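Local coordinates for capsid protein (Turnip yellow mosaic virus, PDB 2FZ2), which self-assembles in 180 copies into a T=3 icosahedral capsid that encloses the single-stranded RNA genome of the virus, at residues D[33-38]-D[54-59]; D[48-53]-D[152-157]; D[71-76]-D[174-179]; D[77-82]-D[170-175]. All blocks are in the same frame, centred on the assembly; numbering follows the deposited sequence.

Following the chain from the N terminus, strand 30-42 leads through strand 47-52 into helix 57-63, and contact 1 closes this short loop by setting 54-59 against 33-38. Contact 2 opens inside that loop at 48-53 but closes almost a hundred residues later at 152-157, so it crosses contact 1 and also contacts 3 and 4. The last two come after contact 1 has closed: both pair strand 66-80 with strand 169-182, running in opposite directions and sharing Ser174 and Gly175. Contacts 3 and 4 build one sheet of the jelly roll and contact 2 the other, while contact 1 ties the first sheet to the helix.

Contact 1: D[33-38]-D[54-59]; sequences QPFQSE and ANIDSV
Ser37 and Ser58 make the polar part of this contact: their OG atoms lie 3.3 Å apart, a weak hydrogen bond in which either hydroxyl could be the donor. The OG of Ser37 swings away from its own amide nitrogen (chi1 -162°), and this carries it across to the start of helix 57-63. Ser58 OG has its stronger partner in Ser188 of a second subunit, so the hydroxyl stands where the strand, the helix and a neighbouring chain meet. Van der Waals contacts make up the rest. Phe35 reaches the helix with the CD1 side of its ring, which lies 4.1 Å from Ser58 CB, and its CE1 is 4.5 Å from the tip of Ile56, CD1. The same Ile56 CD1 also sits 4.0 Å from Ser37 OG, so this methyl touches both strand side chains, loosely. Ile56 occupies the N-cap position of the helix. Phe35 and Ser37, alternate residues of the strand, both direct their CB atoms at the helix, whereas that of Gln36 between them points off towards the other side. This is the inward face of a jelly-roll sheet, with helix 57-63 packed against its strand 30-42.

Contact 2: D[48-53]-D[152-157]; sequences EASLTI and KLLISI
Glu48 begins the pairing opposite Ser156, in a non-hydrogen-bonded position where its CB lies 3.4 Å from Ile155 O. Ala49 follows with a two-way pair: its N donates to Ile155 O over 2.9 Å, and its O receives Ile155 N at 2.7 Å, the donor lying almost on the extension of the carbonyl bond. At Ser50, which faces Leu154 on the same side as Glu48, the contact passes to side chains, and the CD2 methyl of Leu154 is tucked against Ser50 CB. Leu51 repeats the two-way pattern with Leu153. Its N reaches Leu153 O at 2.9 Å, while Leu153 N approaches Leu51 O from above the carbonyl plane, 38° out of it. On this face, shared with Ala49 and Ile155, the two leucine side chains run alongside each other, with CD2 of Leu51 3.5 Å from CB of Leu153. Thr52 pairs with Lys152, whose CG rests 4.0 Å from Leu51 O and whose NZ donates a hydrogen bond to Ser100 O. Beyond the strand, Ile53 slants its CD1 across to Leu153 CB, 3.7 Å away. Strand 47-52 thus forms an outer strand of the four-stranded antiparallel sheet within the chain; strand 89-97 lies beyond strand 151-158, and its Trp95 packs on Ile53 and Leu153. Ile53 also meets Leu71 and Leu153 meets Val76, both of strand 66-80 in the opposing sheet.

Contact 3: D[71-76]-D[174-179]; sequences LESLWV and SGTLSM
Glu72 and Ser73 both turn their amide nitrogens to one acceptor, Thr176 O. Glu72 N is 2.8 Å from Thr176 O in a markedly bent bond, with 131° at the hydrogen, whereas Ser73 N makes a longer but straighter one to the same oxygen at 3.3 Å. Both donors lie in the plane of the carbonyl. Two consecutive residues facing one on the partner strand define a classic beta bulge, and it coincides with the corner that strand 66-80 turns at Glu72; the part beyond it pairs with strand 169-182 in a jelly-roll sheet, and strand 30-42 lies along the other edge of 169-182. Beyond the bulge the pairing is regular. Thr176 N returns a bond to Ser73 O, and Trp75 and Ser174 satisfy each other twice: Trp75 N donates to Ser174 O in a nearly straight bond (167°), and Ser174 N donates to Trp75 O at 2.9 Å. Ser174 O also lies 3.6 Å above the plane of the Trp75 indole, towards its rim, because Trp75 holds its CG between its own N and carbonyl carbon (chi1 69°) and so lays the ring along the partner strand. Further out, CZ3 of Trp75 passes 3.9 Å from Gly175 CA. The indole NE1 gives a weak hydrogen bond to Thr77 OG1. On the other edge of strand 169-182, Phe35 bonds with Gly175 and Gln33 with Leu177, backbone to backbone. Leu71 and Leu177 meet on the face that also carries Leu74, the CD2 of Leu71 slanting over Leu177 CB at 3.8 Å.

Contact 4: D[77-82]-D[170-175]; sequences TIHPTL and IITVSG
His79 lays the edge of its imidazole against Ile170, with ND1 donating to Ile170 O over 3.1 Å. The acceptor lies close to the ring plane, but seen from the carbonyl the donor stands 53° out of plane. Ile170 O also receives His79 N at 2.6 Å, so one carbonyl grips the histidine twice, by backbone and by ring. With CG beside its own backbone N (chi1 -56°), His79 brings the ring back over the partner strand, and the second bond limits its rotation. The side chain of Thr172 crosses that of His79 at about a right angle and sets its CG2 3.3 Å from His79 CE1, while Thr77 CG2 lies over one face of the ring. Thr77 and Thr172 themselves lie side by side and point the same way, as expected for a directly opposed antiparallel pair. Their backbones are joined both ways, by Thr77 N to Thr172 O, almost straight at 175°, and by Thr172 N to Thr77 O. These residues belong to the middle of a jelly-roll sheet, in which strand 169-182 has strand 66-80 along one edge and strand 30-42 along the other. On the reverse side of the pair, Ile78 and Ile171 turn to the interior of the sandwich, where Ile78 CG2 approaches Ile171 CG1 at 4.3 Å and Val91 of the opposing sheet touches Ile78. Ile170 stays on the side of His79, their CB atoms 4.1 Å apart, and its N donates to His79 O. On this face, turned away from the sandwich interior, Ile115 of a third subunit packs on His79.

Contact 1: D[33-38]-D[54-59]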
loop_
_atom_site.group_PDB
_atom_site.type_symbol
_atom_site.label_atom_id
_atom_site.label_comp_id
_atom_site.label_asym_id
_atom_site.label_seq_id
_atom_site.Cartn_x
_atom_site.Cartn_y
_atom_site.Cartn_z
ATOM N N GLN D 33 -5.172 -31.993 -113.181
ATOM C CA GLN D 33 -5.234 -31.624 -114.586
ATOM C C GLN D 33 -6.713 -31.752 -114.970
ATOM O O GLN D 33 -7.369 -32.721 -114.596
ATOM C CB GLN D 33 -4.376 -32.560 -115.419
ATOM C CG GLN D 33 -2.921 -32.155 -115.467
ATOM C CD GLN D 33 -2.613 -31.142 -116.556
ATOM O OE1 GLN D 33 -3.495 -30.701 -117.297
ATOM N NE2 GLN D 33 -1.347 -30.768 -116.659
ATOM N N PRO D 34 -7.263 -30.760 -115.691
ATOM C CA PRO D 34 -8.658 -30.717 -116.132
ATOM C C PRO D 34 -8.777 -31.050 -117.604
ATOM O O PRO D 34 -7.768 -31.234 -118.265
ATOM C CB PRO D 34 -9.026 -29.279 -115.881
ATOM C CG PRO D 34 -7.730 -28.543 -116.241
ATOM C CD PRO D 34 -6.576 -29.531 -116.108
ATOM N N PHE D 35 -9.999 -31.073 -118.129
ATOM C CA PHE D 35 -10.190 -31.400 -119.540
ATOM C C PHE D 35 -11.631 -31.284 -120.008
ATOM O O PHE D 35 -12.559 -31.104 -119.220
ATOM C CB PHE D 35 -9.800 -32.838 -119.762
ATOM C CG PHE D 35 -10.660 -33.782 -118.986
ATOM C CD1 PHE D 35 -11.725 -34.440 -119.592
ATOM C CD2 PHE D 35 -10.453 -33.960 -117.619
ATOM C CE1 PHE D 35 -12.575 -35.259 -118.846
ATOM C CE2 PHE D 35 -11.295 -34.775 -116.868
ATOM C CZ PHE D 35 -12.358 -35.425 -117.484
ATOM N N GLN D 36 -11.795 -31.418 -121.316
ATOM C CA GLN D 36 -13.103 -31.429 -121.932
ATOM C C GLN D 36 -12.928 -32.407 -123.075
ATOM O O GLN D 36 -11.982 -32.288 -123.873
ATOM C CB GLN D 36 -13.498 -30.059 -122.466
ATOM C CG GLN D 36 -14.857 -30.064 -123.155
ATOM C CD GLN D 36 -15.620 -28.760 -122.985
ATOM O OE1 GLN D 36 -16.143 -28.206 -123.951
ATOM N NE2 GLN D 36 -15.690 -28.265 -121.750
ATOM N N SER D 37 -13.803 -33.404 -123.130
ATOM C CA SER D 37 -13.724 -34.394 -124.189
ATOM C C SER D 37 -15.005 -34.385 -124.981
ATOM O O SER D 37 -16.098 -34.370 -124.417
ATOM C CB SER D 37 -13.484 -35.796 -123.623
ATOM O OG SER D 37 -12.996 -36.677 -124.631
ATOM N N GLU D 38 -14.859 -34.368 -126.301
ATOM C CA GLU D 38 -16.007 -34.375 -127.180
ATOM C C GLU D 38 -16.607 -35.752 -127.032
ATOM O O GLU D 38 -15.888 -36.756 -127.061
ATOM C CB GLU D 38 -15.569 -34.141 -128.621
ATOM C CG GLU D 38 -15.620 -32.679 -129.021
ATOM C CD GLU D 38 -14.852 -32.393 -130.290
ATOM O OE1 GLU D 38 -14.397 -31.237 -130.458
ATOM O OE2 GLU D 38 -14.705 -33.327 -131.116
ATOM N N ALA D 54 -13.111 -43.440 -117.845
ATOM C CA ALA D 54 -11.719 -43.741 -117.564
ATOM C C ALA D 54 -10.893 -44.126 -118.785
ATOM O O ALA D 54 -9.670 -44.203 -118.709
ATOM C CB ALA D 54 -11.654 -44.835 -116.531
ATOM N N ASN D 55 -11.557 -44.342 -119.913
ATOM C CA ASN D 55 -10.871 -44.759 -121.121
ATOM C C ASN D 55 -10.821 -43.783 -122.288
ATOM O O ASN D 55 -10.370 -44.151 -123.368
ATOM C CB ASN D 55 -11.486 -46.063 -121.615
ATOM C CG ASN D 55 -11.086 -47.249 -120.772
ATOM O OD1 ASN D 55 -11.707 -48.310 -120.836
ATOM N ND2 ASN D 55 -10.041 -47.081 -119.975
ATOM N N ILE D 56 -11.271 -42.550 -122.122
ATOM C CA ILE D 56 -11.212 -41.663 -123.271
ATOM C C ILE D 56 -9.866 -40.995 -123.420
ATOM O O ILE D 56 -9.166 -40.752 -122.439
ATOM C CB ILE D 56 -12.287 -40.588 -123.234
ATOM C CG1 ILE D 56 -12.661 -40.287 -121.791
ATOM C CG2 ILE D 56 -13.481 -41.027 -124.095
ATOM C CD1 ILE D 56 -12.218 -38.947 -121.370
ATOM N N ASP D 57 -9.527 -40.686 -124.668
ATOM C CA ASP D 57 -8.254 -40.072 -124.988
ATOM C C ASP D 57 -7.779 -39.022 -124.005
ATOM O O ASP D 57 -6.675 -39.122 -123.468
ATOM C CB ASP D 57 -8.290 -39.475 -126.390
ATOM C CG ASP D 57 -6.978 -39.695 -127.147
ATOM O OD1 ASP D 57 -5.901 -39.403 -126.574
ATOM O OD2 ASP D 57 -7.023 -40.162 -128.312
ATOM N N SER D 58 -8.599 -38.012 -123.755
ATOM C CA SER D 58 -8.181 -36.964 -122.833
ATOM C C SER D 58 -7.646 -37.516 -121.525
ATOM O O SER D 58 -6.662 -37.016 -120.999
ATOM C CB SER D 58 -9.326 -36.000 -122.559
ATOM O OG SER D 58 -9.985 -35.693 -123.775
ATOM N N VAL D 59 -8.278 -38.551 -120.993
ATOM C CA VAL D 59 -7.801 -39.115 -119.740
ATOM C C VAL D 59 -6.553 -39.931 -120.001
ATOM O O VAL D 59 -5.489 -39.698 -119.430
ATOM C CB VAL D 59 -8.833 -40.040 -119.124
ATOM C CG1 VAL D 59 -8.255 -40.698 -117.905
ATOM C CG2 VAL D 59 -10.070 -39.270 -118.774
#

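Contact 2: D[48-53]-D[152-157]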
loop_
_atom_site.group_PDB
_atom_site.type_symbol
_atom_site.label_atom_id
_atom_site.label_comp_id
_atom_site.label_asym_id
_atom_site.label_seq_id
_atom_site.Cartn_x
_atom_site.Cartn_y
_atom_site.Cartn_z
ATOM N N GLU D 48 -26.944 -43.416 -130.135
ATOM C CA GLU D 48 -26.724 -43.545 -128.713
ATOM C C GLU D 48 -25.251 -43.755 -128.473
ATOM O O GLU D 48 -24.495 -44.033 -129.411
ATOM C CB GLU D 48 -27.534 -44.714 -128.150
ATOM C CG GLU D 48 -27.578 -45.948 -129.036
ATOM C CD GLU D 48 -27.529 -47.235 -128.225
ATOM O OE1 GLU D 48 -28.610 -47.825 -127.972
ATOM O OE2 GLU D 48 -26.406 -47.653 -127.840
ATOM N N ALA D 49 -24.842 -43.606 -127.222
ATOM C CA ALA D 49 -23.449 -43.786 -126.877
ATOM C C ALA D 49 -23.274 -44.108 -125.413
ATOM O O ALA D 49 -23.925 -43.524 -124.545
ATOM C CB ALA D 49 -22.677 -42.548 -127.221
ATOM N N SER D 50 -22.394 -45.061 -125.147
ATOM C CA SER D 50 -22.101 -45.465 -123.783
ATOM C C SER D 50 -20.608 -45.484 -123.717
ATOM O O SER D 50 -19.941 -45.992 -124.626
ATOM C CB SER D 50 -22.628 -46.874 -123.479
ATOM O OG SER D 50 -23.300 -47.440 -124.596
ATOM N N LEU D 51 -20.060 -44.918 -122.660
ATOM C CA LEU D 51 -18.622 -44.951 -122.563
ATOM C C LEU D 51 -18.022 -44.795 -121.180
ATOM O O LEU D 51 -18.393 -43.925 -120.389
ATOM C CB LEU D 51 -18.008 -43.935 -123.520
ATOM C CG LEU D 51 -17.948 -42.527 -122.970
ATOM C CD1 LEU D 51 -17.501 -41.581 -124.043
ATOM C CD2 LEU D 51 -19.311 -42.167 -122.445
ATOM N N THR D 52 -17.096 -45.706 -120.921
ATOM C CA THR D 52 -16.342 -45.779 -119.695
ATOM C C THR D 52 -15.484 -44.535 -119.810
ATOM O O THR D 52 -14.678 -44.410 -120.734
ATOM C CB THR D 52 -15.494 -47.036 -119.742
ATOM O OG1 THR D 52 -15.260 -47.369 -121.123
ATOM C CG2 THR D 52 -16.224 -48.210 -119.079
ATOM N N ILE D 53 -15.679 -43.599 -118.896
ATOM C CA ILE D 53 -14.937 -42.353 -118.952
ATOM C C ILE D 53 -13.455 -42.598 -118.809
ATOM O O ILE D 53 -12.642 -42.044 -119.550
ATOM C CB ILE D 53 -15.389 -41.384 -117.840
ATOM C CG1 ILE D 53 -16.365 -40.365 -118.408
ATOM C CG2 ILE D 53 -14.216 -40.623 -117.289
ATOM C CD1 ILE D 53 -17.743 -40.898 -118.574
ATOM N N LYS D 152 -19.260 -44.427 -116.127
ATOM C CA LYS D 152 -19.669 -44.803 -117.481
ATOM C C LYS D 152 -20.798 -43.843 -117.823
ATOM O O LYS D 152 -21.686 -43.609 -117.009
ATOM C CB LYS D 152 -20.199 -46.246 -117.487
ATOM C CG LYS D 152 -20.590 -46.848 -118.847
ATOM C CD LYS D 152 -21.436 -48.130 -118.642
ATOM C CE LYS D 152 -21.088 -49.262 -119.625
ATOM N NZ LYS D 152 -22.234 -50.222 -119.866
ATOM N N LEU D 153 -20.783 -43.276 -119.019
ATOM C CA LEU D 153 -21.846 -42.351 -119.362
ATOM C C LEU D 153 -22.744 -42.884 -120.458
ATOM O O LEU D 153 -22.271 -43.363 -121.493
ATOM C CB LEU D 153 -21.268 -41.009 -119.782
ATOM C CG LEU D 153 -22.307 -40.029 -120.308
ATOM C CD1 LEU D 153 -22.874 -39.220 -119.162
ATOM C CD2 LEU D 153 -21.668 -39.128 -121.321
ATOM N N LEU D 154 -24.046 -42.789 -120.225
ATOM C CA LEU D 154 -25.022 -43.269 -121.181
ATOM C C LEU D 154 -25.753 -42.121 -121.820
ATOM O O LEU D 154 -26.300 -41.276 -121.115
ATOM C CB LEU D 154 -26.025 -44.169 -120.476
ATOM C CG LEU D 154 -25.401 -45.455 -119.949
ATOM C CD1 LEU D 154 -26.443 -46.321 -119.276
ATOM C CD2 LEU D 154 -24.776 -46.198 -121.108
ATOM N N ILE D 155 -25.772 -42.094 -123.149
ATOM C CA ILE D 155 -26.480 -41.031 -123.868
ATOM C C ILE D 155 -27.418 -41.581 -124.928
ATOM O O ILE D 155 -27.045 -42.468 -125.703
ATOM C CB ILE D 155 -25.531 -40.080 -124.605
ATOM C CG1 ILE D 155 -24.531 -39.455 -123.640
ATOM C CG2 ILE D 155 -26.339 -39.016 -125.294
ATOM C CD1 ILE D 155 -25.169 -38.646 -122.582
ATOM N N SER D 156 -28.623 -41.028 -124.992
ATOM C CA SER D 156 -29.589 -41.486 -125.973
ATOM C C SER D 156 -30.113 -40.301 -126.768
ATOM O O SER D 156 -30.514 -39.286 -126.194
ATOM C CB SER D 156 -30.743 -42.217 -125.266
ATOM O OG SER D 156 -31.950 -41.458 -125.267
ATOM N N ILE D 157 -30.101 -40.422 -128.091
ATOM C CA ILE D 157 -30.595 -39.343 -128.933
ATOM C C ILE D 157 -31.774 -39.808 -129.759
ATOM O O ILE D 157 -31.744 -40.889 -130.354
ATOM C CB ILE D 157 -29.522 -38.833 -129.905
ATOM C CG1 ILE D 157 -28.289 -38.382 -129.135
ATOM C CG2 ILE D 157 -30.054 -37.664 -130.700
ATOM C CD1 ILE D 157 -28.590 -37.418 -128.054
#

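Contact 3: D[71-76]-D[174-179]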
loop_
_atom_site.group_PDB
_atom_site.type_symbol
_atom_site.label_atom_id
_atom_site.label_comp_id
_atom_site.label_asym_id
_atom_site.label_seq_id
_atom_site.Cartn_x
_atom_site.Cartn_y
_atom_site.Cartn_z
ATOM N N LEU D 71 -10.600 -39.155 -110.050
ATOM C CA LEU D 71 -11.374 -38.066 -110.654
ATOM C C LEU D 71 -11.887 -37.100 -109.600
ATOM O O LEU D 71 -12.737 -37.476 -108.791
ATOM C CB LEU D 71 -12.568 -38.642 -111.380
ATOM C CG LEU D 71 -12.264 -38.934 -112.829
ATOM C CD1 LEU D 71 -13.404 -39.691 -113.493
ATOM C CD2 LEU D 71 -12.030 -37.608 -113.495
ATOM N N GLU D 72 -11.403 -35.860 -109.604
ATOM C CA GLU D 72 -11.850 -34.896 -108.595
ATOM C C GLU D 72 -13.276 -34.386 -108.831
ATOM O O GLU D 72 -14.043 -34.189 -107.879
ATOM C CB GLU D 72 -10.875 -33.712 -108.507
ATOM C CG GLU D 72 -10.505 -33.291 -107.074
ATOM C CD GLU D 72 -9.542 -34.266 -106.380
ATOM O OE1 GLU D 72 -9.539 -35.476 -106.721
ATOM O OE2 GLU D 72 -8.784 -33.817 -105.485
ATOM N N SER D 73 -13.630 -34.172 -110.093
ATOM C CA SER D 73 -14.962 -33.703 -110.445
ATOM C C SER D 73 -15.248 -34.089 -111.888
ATOM O O SER D 73 -14.349 -34.116 -112.730
ATOM C CB SER D 73 -15.068 -32.184 -110.261
ATOM O OG SER D 73 -13.998 -31.488 -110.891
ATOM N N LEU D 74 -16.503 -34.386 -112.183
ATOM C CA LEU D 74 -16.842 -34.798 -113.531
ATOM C C LEU D 74 -18.299 -34.538 -113.850
ATOM O O LEU D 74 -19.171 -34.792 -113.025
ATOM C CB LEU D 74 -16.557 -36.288 -113.687
ATOM C CG LEU D 74 -17.250 -36.963 -114.861
ATOM C CD1 LEU D 74 -16.589 -36.461 -116.123
ATOM C CD2 LEU D 74 -17.156 -38.478 -114.767
ATOM N N TRP D 75 -18.558 -34.038 -115.049
ATOM C CA TRP D 75 -19.921 -33.785 -115.463
ATOM C C TRP D 75 -19.980 -33.809 -116.965
ATOM O O TRP D 75 -18.960 -33.867 -117.637
ATOM C CB TRP D 75 -20.404 -32.426 -114.973
ATOM C CG TRP D 75 -19.721 -31.288 -115.654
ATOM C CD1 TRP D 75 -20.086 -30.688 -116.826
ATOM C CD2 TRP D 75 -18.528 -30.635 -115.225
ATOM N NE1 TRP D 75 -19.188 -29.697 -117.155
ATOM C CE2 TRP D 75 -18.222 -29.647 -116.186
ATOM C CE3 TRP D 75 -17.683 -30.789 -114.119
ATOM C CZ2 TRP D 75 -17.111 -28.822 -116.072
ATOM C CZ3 TRP D 75 -16.578 -29.967 -114.006
ATOM C CH2 TRP D 75 -16.301 -28.998 -114.977
ATOM N N VAL D 76 -21.193 -33.748 -117.488
ATOM C CA VAL D 76 -21.398 -33.754 -118.917
ATOM C C VAL D 76 -22.242 -32.544 -119.257
ATOM O O VAL D 76 -23.161 -32.175 -118.520
ATOM C CB VAL D 76 -22.144 -35.005 -119.350
ATOM C CG1 VAL D 76 -23.330 -35.220 -118.426
ATOM C CG2 VAL D 76 -22.595 -34.877 -120.796
ATOM N N SER D 174 -16.674 -33.063 -119.180
ATOM C CA SER D 174 -15.499 -32.382 -118.694
ATOM C C SER D 174 -15.366 -32.654 -117.214
ATOM O O SER D 174 -16.293 -33.145 -116.560
ATOM C CB SER D 174 -15.628 -30.884 -118.955
ATOM O OG SER D 174 -16.786 -30.634 -119.741
ATOM N N GLY D 175 -14.195 -32.339 -116.692
ATOM C CA GLY D 175 -13.921 -32.552 -115.289
ATOM C C GLY D 175 -12.437 -32.354 -115.064
ATOM O O GLY D 175 -11.719 -31.841 -115.929
ATOM N N THR D 176 -11.961 -32.762 -113.900
ATOM C CA THR D 176 -10.554 -32.615 -113.589
ATOM C C THR D 176 -10.128 -33.805 -112.730
ATOM O O THR D 176 -10.921 -34.326 -111.937
ATOM C CB THR D 176 -10.293 -31.256 -112.863
ATOM O OG1 THR D 176 -9.608 -31.484 -111.627
ATOM C CG2 THR D 176 -11.611 -30.521 -112.586
ATOM N N LEU D 177 -8.892 -34.260 -112.901
ATOM C CA LEU D 177 -8.422 -35.401 -112.123
ATOM C C LEU D 177 -7.086 -35.143 -111.429
ATOM O O LEU D 177 -6.317 -34.274 -111.840
ATOM C CB LEU D 177 -8.333 -36.645 -113.025
ATOM C CG LEU D 177 -8.018 -36.358 -114.485
ATOM C CD1 LEU D 177 -6.609 -35.916 -114.517
ATOM C CD2 LEU D 177 -8.196 -37.553 -115.373
ATOM N N SER D 178 -6.833 -35.885 -110.356
ATOM C CA SER D 178 -5.595 -35.752 -109.606
ATOM C C SER D 178 -4.719 -36.963 -109.890
ATOM O O SER D 178 -5.216 -38.065 -110.102
ATOM C CB SER D 178 -5.885 -35.693 -108.110
ATOM O OG SER D 178 -5.680 -36.972 -107.525
ATOM N N MET D 179 -3.412 -36.775 -109.885
ATOM C CA MET D 179 -2.538 -37.901 -110.140
ATOM C C MET D 179 -1.224 -37.769 -109.410
ATOM O O MET D 179 -0.833 -36.670 -108.992
ATOM C CB MET D 179 -2.279 -38.033 -111.634
ATOM C CG MET D 179 -2.164 -36.714 -112.355
ATOM S SD MET D 179 -2.790 -36.872 -114.027
ATOM C CE MET D 179 -1.544 -35.974 -114.962
#

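Contact 4: D[77-82]-D[170-175]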
loop_
_atom_site.group_PDB
_atom_site.type_symbol
_atom_site.label_atom_id
_atom_site.label_comp_id
_atom_site.label_asym_id
_atom_site.label_seq_id
_atom_site.Cartn_x
_atom_site.Cartn_y
_atom_site.Cartn_z
ATOM N N THR D 77 -21.930 -31.926 -120.384
ATOM C CA THR D 77 -22.658 -30.757 -120.816
ATOM C C THR D 77 -23.333 -30.958 -122.157
ATOM O O THR D 77 -22.772 -31.560 -123.076
ATOM C CB THR D 77 -21.740 -29.559 -120.999
ATOM O OG1 THR D 77 -20.713 -29.536 -119.992
ATOM C CG2 THR D 77 -22.564 -28.308 -120.977
ATOM N N ILE D 78 -24.549 -30.453 -122.272
ATOM C CA ILE D 78 -25.249 -30.533 -123.536
ATOM C C ILE D 78 -25.210 -29.116 -124.050
ATOM O O ILE D 78 -25.707 -28.203 -123.390
ATOM C CB ILE D 78 -26.699 -30.915 -123.372
ATOM C CG1 ILE D 78 -26.801 -32.174 -122.528
ATOM C CG2 ILE D 78 -27.333 -31.080 -124.739
ATOM C CD1 ILE D 78 -28.019 -33.015 -122.813
ATOM N N HIS D 79 -24.605 -28.919 -125.211
ATOM C CA HIS D 79 -24.514 -27.583 -125.759
ATOM C C HIS D 79 -25.439 -27.494 -126.924
ATOM O O HIS D 79 -25.207 -28.109 -127.961
ATOM C CB HIS D 79 -23.098 -27.290 -126.201
ATOM C CG HIS D 79 -22.090 -27.464 -125.116
ATOM N ND1 HIS D 79 -21.568 -28.695 -124.780
ATOM C CD2 HIS D 79 -21.498 -26.563 -124.295
ATOM C CE1 HIS D 79 -20.697 -28.546 -123.800
ATOM N NE2 HIS D 79 -20.636 -27.263 -123.486
ATOM N N PRO D 80 -26.518 -26.730 -126.771
ATOM C CA PRO D 80 -27.453 -26.618 -127.885
ATOM C C PRO D 80 -26.776 -25.800 -128.966
ATOM O O PRO D 80 -26.009 -24.892 -128.661
ATOM C CB PRO D 80 -28.670 -25.929 -127.266
ATOM C CG PRO D 80 -28.436 -25.989 -125.754
ATOM C CD PRO D 80 -26.947 -25.937 -125.613
ATOM N N THR D 81 -27.056 -26.154 -130.215
ATOM C CA THR D 81 -26.502 -25.517 -131.399
ATOM C C THR D 81 -27.513 -24.534 -132.022
ATOM O O THR D 81 -28.536 -24.245 -131.419
ATOM C CB THR D 81 -26.139 -26.607 -132.411
ATOM O OG1 THR D 81 -24.948 -26.237 -133.113
ATOM C CG2 THR D 81 -27.282 -26.820 -133.405
ATOM N N LEU D 82 -27.243 -24.029 -133.223
ATOM C CA LEU D 82 -28.154 -23.081 -133.868
ATOM C C LEU D 82 -29.298 -23.777 -134.578
ATOM O O LEU D 82 -30.188 -23.126 -135.147
ATOM C CB LEU D 82 -27.409 -22.225 -134.883
ATOM C CG LEU D 82 -27.243 -22.920 -136.229
ATOM C CD1 LEU D 82 -26.678 -21.957 -137.239
ATOM C CD2 LEU D 82 -26.322 -24.106 -136.060
ATOM N N ILE D 170 -24.190 -30.360 -129.095
ATOM C CA ILE D 170 -22.928 -30.994 -128.799
ATOM C C ILE D 170 -22.863 -31.462 -127.382
ATOM O O ILE D 170 -23.256 -30.749 -126.454
ATOM C CB ILE D 170 -21.797 -30.039 -128.958
ATOM C CG1 ILE D 170 -22.136 -29.045 -130.066
ATOM C CG2 ILE D 170 -20.522 -30.813 -129.161
ATOM C CD1 ILE D 170 -21.329 -29.218 -131.300
ATOM N N ILE D 171 -22.338 -32.661 -127.209
ATOM C CA ILE D 171 -22.230 -33.172 -125.883
ATOM C C ILE D 171 -20.798 -33.416 -125.561
ATOM O O ILE D 171 -20.119 -34.179 -126.232
ATOM C CB ILE D 171 -22.992 -34.442 -125.729
ATOM C CG1 ILE D 171 -24.476 -34.110 -125.628
ATOM C CG2 ILE D 171 -22.536 -35.149 -124.467
ATOM C CD1 ILE D 171 -25.318 -34.819 -126.623
ATOM N N THR D 172 -20.342 -32.726 -124.535
ATOM C CA THR D 172 -18.985 -32.862 -124.089
ATOM C C THR D 172 -19.067 -33.221 -122.645
ATOM O O THR D 172 -20.030 -32.909 -121.944
ATOM C CB THR D 172 -18.193 -31.552 -124.182
ATOM O OG1 THR D 172 -18.343 -30.804 -122.963
ATOM C CG2 THR D 172 -18.689 -30.736 -125.329
ATOM N N VAL D 173 -18.033 -33.890 -122.202
ATOM C CA VAL D 173 -17.961 -34.256 -120.836
ATOM C C VAL D 173 -16.686 -33.567 -120.398
ATOM O O VAL D 173 -15.732 -33.465 -121.165
ATOM C CB VAL D 173 -17.865 -35.750 -120.720
ATOM C CG1 VAL D 173 -16.432 -36.174 -120.740
ATOM C CG2 VAL D 173 -18.562 -36.196 -119.461
ATOM N N SER D 174 -16.674 -33.063 -119.180
ATOM C CA SER D 174 -15.499 -32.382 -118.694
ATOM C C SER D 174 -15.366 -32.654 -117.214
ATOM O O SER D 174 -16.293 -33.145 -116.560
ATOM C CB SER D 174 -15.628 -30.884 -118.955
ATOM O OG SER D 174 -16.786 -30.634 -119.741
ATOM N N GLY D 175 -14.195 -32.339 -116.692
ATOM C CA GLY D 175 -13.921 -32.552 -115.289
ATOM C C GLY D 175 -12.437 -32.354 -115.064
ATOM O O GLY D 175 -11.719 -31.841 -115.929
#